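PDB 3ZIL: AAR187Cp from Eremothecium gossypii, which probably regulates sister chromatid cohesion as the cohesin-associated factor Wpl1, here represented by its all-helical C-terminal Wap1 domain. Local coordinates for residues L222-N236 with N276-I288. Sequence-based numbering, arbitrary orientation.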
loop_
_atom_site.group_PDB
_atom_site.type_symbol
_atom_site.label_atom_id
_atom_site.label_comp_id
_atom_site.label_asym_id
_atom_site.label_seq_id
_atom_site.Cartn_x
_atom_site.Cartn_y
_atom_site.Cartn_z
ATOM N N LEU A 222 6.077 3.505 11.353
ATOM C CA LEU A 222 5.927 4.894 10.987
ATOM C C LEU A 222 7.108 5.431 10.195
ATOM O O LEU A 222 7.126 6.629 9.824
ATOM C CB LEU A 222 5.606 5.744 12.243
ATOM C CG LEU A 222 4.149 5.998 12.713
ATOM C CD1 LEU A 222 3.021 5.201 12.027
ATOM C CD2 LEU A 222 4.019 6.013 14.243
ATOM N N THR A 223 8.105 4.587 9.910
ATOM C CA THR A 223 9.225 5.055 9.073
ATOM C C THR A 223 9.140 4.345 7.706
ATOM O O THR A 223 10.073 4.343 6.896
ATOM C CB THR A 223 10.644 4.805 9.723
ATOM O OG1 THR A 223 10.783 3.415 9.999
ATOM C CG2 THR A 223 10.843 5.526 11.005
ATOM N N ASN A 224 8.070 3.609 7.495
ATOM C CA ASN A 224 7.989 2.805 6.273
ATOM C C ASN A 224 7.183 3.647 5.280
ATOM O O ASN A 224 6.057 4.076 5.569
ATOM C CB ASN A 224 7.294 1.491 6.676
ATOM C CG ASN A 224 6.927 0.629 5.500
ATOM O OD1 ASN A 224 6.079 0.989 4.664
ATOM N ND2 ASN A 224 7.450 -0.601 5.507
ATOM N N GLU A 225 7.763 3.957 4.133
ATOM C CA GLU A 225 7.063 4.836 3.192
ATOM C C GLU A 225 5.686 4.290 2.783
ATOM O O GLU A 225 4.728 5.069 2.641
ATOM C CB GLU A 225 7.896 5.095 1.925
ATOM C CG GLU A 225 9.136 5.873 2.209
ATOM C CD GLU A 225 9.917 6.147 0.913
ATOM O OE1 GLU A 225 9.387 5.904 -0.204
ATOM O OE2 GLU A 225 11.065 6.621 1.008
ATOM N N GLY A 226 5.605 2.977 2.514
ATOM C CA GLY A 226 4.299 2.350 2.136
ATOM C C GLY A 226 3.188 2.609 3.155
ATOM O O GLY A 226 2.034 3.063 2.815
ATOM N N VAL A 227 3.532 2.405 4.437
ATOM C CA VAL A 227 2.553 2.574 5.488
ATOM C C VAL A 227 2.159 4.031 5.626
ATOM O O VAL A 227 0.962 4.358 5.757
ATOM C CB VAL A 227 3.139 2.068 6.859
ATOM C CG1 VAL A 227 2.101 2.462 7.915
ATOM C CG2 VAL A 227 3.325 0.505 6.832
ATOM N N LEU A 228 3.133 4.939 5.533
ATOM C CA LEU A 228 2.808 6.345 5.655
ATOM C C LEU A 228 1.868 6.774 4.523
ATOM O O LEU A 228 0.990 7.584 4.783
ATOM C CB LEU A 228 4.092 7.241 5.630
ATOM C CG LEU A 228 4.949 7.135 6.935
ATOM C CD1 LEU A 228 6.399 7.571 6.666
ATOM C CD2 LEU A 228 4.355 7.875 8.086
ATOM N N LYS A 229 2.113 6.331 3.271
ATOM C CA LYS A 229 1.206 6.697 2.207
ATOM C C LYS A 229 -0.188 6.169 2.445
ATOM O O LYS A 229 -1.158 6.899 2.176
ATOM C CB LYS A 229 1.694 6.216 0.833
ATOM C CG LYS A 229 2.982 6.961 0.417
ATOM C CD LYS A 229 3.569 6.272 -0.838
ATOM C CE LYS A 229 5.019 6.678 -1.083
ATOM N NZ LYS A 229 5.348 6.742 -2.533
ATOM N N CYS A 230 -0.313 4.929 2.955
ATOM C CA CYS A 230 -1.669 4.529 3.303
ATOM C C CYS A 230 -2.274 5.476 4.333
ATOM O O CYS A 230 -3.452 5.873 4.176
ATOM C CB CYS A 230 -1.720 3.090 3.830
ATOM S SG CYS A 230 -1.122 1.930 2.544
ATOM N N LEU A 231 -1.508 5.823 5.370
ATOM C CA LEU A 231 -2.030 6.649 6.475
ATOM C C LEU A 231 -2.433 8.032 5.943
ATOM O O LEU A 231 -3.507 8.598 6.317
ATOM C CB LEU A 231 -1.047 6.798 7.639
ATOM C CG LEU A 231 -0.859 5.609 8.573
ATOM C CD1 LEU A 231 0.452 5.646 9.341
ATOM C CD2 LEU A 231 -2.094 5.375 9.527
ATOM N N ILE A 232 -1.614 8.569 5.056
ATOM C CA ILE A 232 -1.964 9.884 4.454
ATOM C C ILE A 232 -3.319 9.755 3.659
ATOM O O ILE A 232 -4.309 10.476 3.934
ATOM C CB ILE A 232 -0.839 10.364 3.519
ATOM C CG1 ILE A 232 0.367 10.790 4.332
ATOM C CG2 ILE A 232 -1.375 11.410 2.571
ATOM C CD1 ILE A 232 1.606 10.963 3.497
ATOM N N LYS A 233 -3.351 8.804 2.738
ATOM C CA LYS A 233 -4.512 8.535 1.971
ATOM C C LYS A 233 -5.748 8.288 2.792
ATOM O O LYS A 233 -6.763 8.785 2.450
ATOM C CB LYS A 233 -4.327 7.449 0.911
ATOM C CG LYS A 233 -5.263 7.650 -0.277
ATOM C CD LYS A 233 -4.860 7.024 -1.592
ATOM C CE LYS A 233 -6.000 7.018 -2.590
ATOM N NZ LYS A 233 -5.922 6.015 -3.677
ATOM N N LEU A 234 -5.639 7.555 3.880
ATOM C CA LEU A 234 -6.834 7.313 4.713
ATOM C C LEU A 234 -7.255 8.621 5.421
ATOM O O LEU A 234 -8.428 8.920 5.527
ATOM C CB LEU A 234 -6.598 6.195 5.716
ATOM C CG LEU A 234 -6.286 4.750 5.218
ATOM C CD1 LEU A 234 -5.497 3.899 6.248
ATOM C CD2 LEU A 234 -7.630 4.149 4.875
ATOM N N THR A 235 -6.273 9.387 5.882
ATOM C CA THR A 235 -6.558 10.608 6.581
ATOM C C THR A 235 -7.025 11.783 5.707
ATOM O O THR A 235 -7.352 12.848 6.260
ATOM C CB THR A 235 -5.442 11.008 7.539
ATOM O OG1 THR A 235 -4.181 11.074 6.857
ATOM C CG2 THR A 235 -5.355 10.038 8.698
ATOM N N ASN A 236 -7.071 11.591 4.368
ATOM C CA ASN A 236 -7.610 12.567 3.447
ATOM C C ASN A 236 -9.108 12.694 3.725
ATOM O O ASN A 236 -9.697 13.726 3.480
ATOM C CB ASN A 236 -7.421 12.157 1.969
ATOM C CG ASN A 236 -5.985 12.316 1.467
ATOM O OD1 ASN A 236 -5.185 13.076 2.032
ATOM N ND2 ASN A 236 -5.673 11.657 0.342
ATOM N N ASN A 276 12.336 12.270 1.695
ATOM C CA ASN A 276 11.042 11.702 1.441
ATOM C C ASN A 276 10.293 11.226 2.664
ATOM O O ASN A 276 9.096 11.432 2.776
ATOM C CB ASN A 276 11.130 10.612 0.405
ATOM C CG ASN A 276 11.403 11.167 -0.958
ATOM O OD1 ASN A 276 11.178 12.368 -1.221
ATOM N ND2 ASN A 276 11.898 10.313 -1.847
ATOM N N LEU A 277 11.007 10.611 3.589
ATOM C CA LEU A 277 10.460 10.219 4.852
ATOM C C LEU A 277 9.955 11.417 5.670
ATOM O O LEU A 277 8.887 11.353 6.291
ATOM C CB LEU A 277 11.553 9.559 5.682
ATOM C CG LEU A 277 11.128 9.260 7.135
ATOM C CD1 LEU A 277 10.199 8.027 7.102
ATOM C CD2 LEU A 277 12.267 9.044 8.153
ATOM N N LEU A 278 10.759 12.478 5.752
ATOM C CA LEU A 278 10.304 13.595 6.502
ATOM C C LEU A 278 9.124 14.210 5.789
ATOM O O LEU A 278 8.175 14.658 6.452
ATOM C CB LEU A 278 11.395 14.672 6.617
ATOM C CG LEU A 278 12.489 14.426 7.621
ATOM C CD1 LEU A 278 13.497 15.545 7.358
ATOM C CD2 LEU A 278 11.984 14.525 9.067
ATOM N N ILE A 279 9.189 14.290 4.443
ATOM C CA ILE A 279 8.047 14.897 3.726
ATOM C C ILE A 279 6.773 14.082 4.002
ATOM O O ILE A 279 5.686 14.620 4.243
ATOM C CB ILE A 279 8.310 14.975 2.200
ATOM C CG1 ILE A 279 9.372 16.096 1.864
ATOM C CG2 ILE A 279 6.973 15.210 1.449
ATOM C CD1 ILE A 279 9.918 16.036 0.417
ATOM N N LEU A 280 6.867 12.752 3.925
ATOM C CA LEU A 280 5.667 11.949 4.154
ATOM C C LEU A 280 5.156 12.026 5.662
ATOM O O LEU A 280 3.925 12.152 5.908
ATOM C CB LEU A 280 5.921 10.453 3.733
ATOM C CG LEU A 280 6.130 10.218 2.252
ATOM C CD1 LEU A 280 6.683 8.800 2.046
ATOM C CD2 LEU A 280 4.787 10.369 1.520
ATOM N N GLN A 281 6.073 11.955 6.657
ATOM C CA GLN A 281 5.632 12.187 8.021
ATOM C C GLN A 281 5.008 13.578 8.242
ATOM O O GLN A 281 4.005 13.702 8.946
ATOM C CB GLN A 281 6.794 11.999 9.015
ATOM C CG GLN A 281 7.459 10.627 8.893
ATOM C CD GLN A 281 8.583 10.356 9.939
ATOM O OE1 GLN A 281 9.254 11.254 10.412
ATOM N NE2 GLN A 281 8.741 9.097 10.297
ATOM N N LEU A 282 5.590 14.629 7.634
ATOM C CA LEU A 282 4.978 15.972 7.761
ATOM C C LEU A 282 3.621 16.042 7.018
ATOM O O LEU A 282 2.696 16.621 7.506
ATOM C CB LEU A 282 5.929 17.065 7.234
ATOM C CG LEU A 282 7.125 17.304 8.170
ATOM C CD1 LEU A 282 8.354 17.908 7.468
ATOM C CD2 LEU A 282 6.750 18.165 9.401
ATOM N N GLY A 283 3.539 15.442 5.844
ATOM C CA GLY A 283 2.285 15.375 5.104
ATOM C C GLY A 283 1.275 14.666 5.996
ATOM O O GLY A 283 0.115 15.091 6.083
ATOM N N LEU A 284 1.700 13.620 6.710
ATOM C CA LEU A 284 0.705 12.932 7.570
ATOM C C LEU A 284 0.314 13.818 8.784
ATOM O O LEU A 284 -0.869 13.973 9.082
ATOM C CB LEU A 284 1.169 11.528 7.958
ATOM C CG LEU A 284 0.285 10.827 8.971
ATOM C CD1 LEU A 284 -1.116 10.646 8.389
ATOM C CD2 LEU A 284 0.883 9.494 9.365
ATOM N N LEU A 285 1.324 14.379 9.486
ATOM C CA LEU A 285 1.045 15.439 10.446
ATOM C C LEU A 285 0.022 16.495 9.938
ATOM O O LEU A 285 -0.954 16.818 10.661
ATOM C CB LEU A 285 2.308 16.118 10.930
ATOM C CG LEU A 285 3.060 15.178 11.909
ATOM C CD1 LEU A 285 4.498 15.616 12.114
ATOM C CD2 LEU A 285 2.272 15.144 13.214
ATOM N N LEU A 286 0.282 17.045 8.767
ATOM C CA LEU A 286 -0.553 18.102 8.180
ATOM C C LEU A 286 -2.022 17.672 8.043
ATOM O O LEU A 286 -2.943 18.438 8.401
ATOM C CB LEU A 286 0.027 18.569 6.822
ATOM C CG LEU A 286 -0.754 19.751 6.152
ATOM C CD1 LEU A 286 -0.604 21.023 6.975
ATOM C CD2 LEU A 286 -0.237 20.018 4.719
ATOM N N ASN A 287 -2.211 16.447 7.535
ATOM C CA ASN A 287 -3.508 15.849 7.410
ATOM C C ASN A 287 -4.207 15.833 8.773
ATOM O O ASN A 287 -5.373 16.164 8.882
ATOM C CB ASN A 287 -3.437 14.444 6.782
ATOM C CG ASN A 287 -3.980 14.441 5.335
ATOM O OD1 ASN A 287 -4.180 15.529 4.736
ATOM N ND2 ASN A 287 -4.201 13.244 4.768
ATOM N N ILE A 288 -3.471 15.532 9.822
ATOM C CA ILE A 288 -4.125 15.384 11.156
ATOM C C ILE A 288 -4.261 16.776 11.781
ATOM O O ILE A 288 -5.369 17.146 12.252
ATOM C CB ILE A 288 -3.278 14.471 12.097
ATOM C CG1 ILE A 288 -3.186 13.029 11.540
ATOM C CG2 ILE A 288 -3.834 14.418 13.542
ATOM C CD1 ILE A 288 -2.024 12.245 12.099
HETATM O O HOH W 1 -7.023 15.493 6.527
HETATM O O HOH W 2 -5.807 15.897 2.468
#
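Leu280 of helix 276-288 pushes its two methyls into helix 225-235, a worked example of how near-parallel helices mesh as knobs into holes, these segments inclined by 22° with axes 9.2 Å apart at closest approach. Its hole is made by Glu225, Leu228, Lys229 and Ile232. CD1 lies against the aliphatic part of Glu225, 3.8 Å from Glu225 CG, whereas CD2 turns the other way and meets Ile232 CD1 at 3.8 Å, the two side chains crossing at about a right angle. One turn on, Leu284 repeats the theme among Leu228, Leu231, Ile232 and Thr235. With its CG anti to the backbone N (chi1 173°), Leu284 extends CD2 to within 3.7 Å of Leu231 CB and sets CD1 against Thr235 OG1. Leu228 and Ile232 return the gesture as knobs of the facing helix.

Polar groups hold one end and one flank of this apolar strip. Asn287 ND2 gives Asn236 OD1 a straight hydrogen bond (2.9 Å, 180°), leaving within its own amide plane but arriving above the acceptor's carbonyl plane; Asn287 OD1 is held by Arg370, while Asn236 ND2 turns to the backbone of a bound peptide. A water donates to Thr235 O and Asn287 O. On the flank, beside Leu277 and Leu228, Gln281 NE2 donates to Leu222 O (3.0 Å), while Ser258 bonds its OE1, fixing the amide's rotation.

Within the Wap1 domain's helical array, helix 201-215 packs on Leu231 and Thr235, helix 185-193 lies against Val227 and Cys230, helix 248-261 covers Gln281 and Leu284, and helix 321-336 backs Ile279 and Leu282.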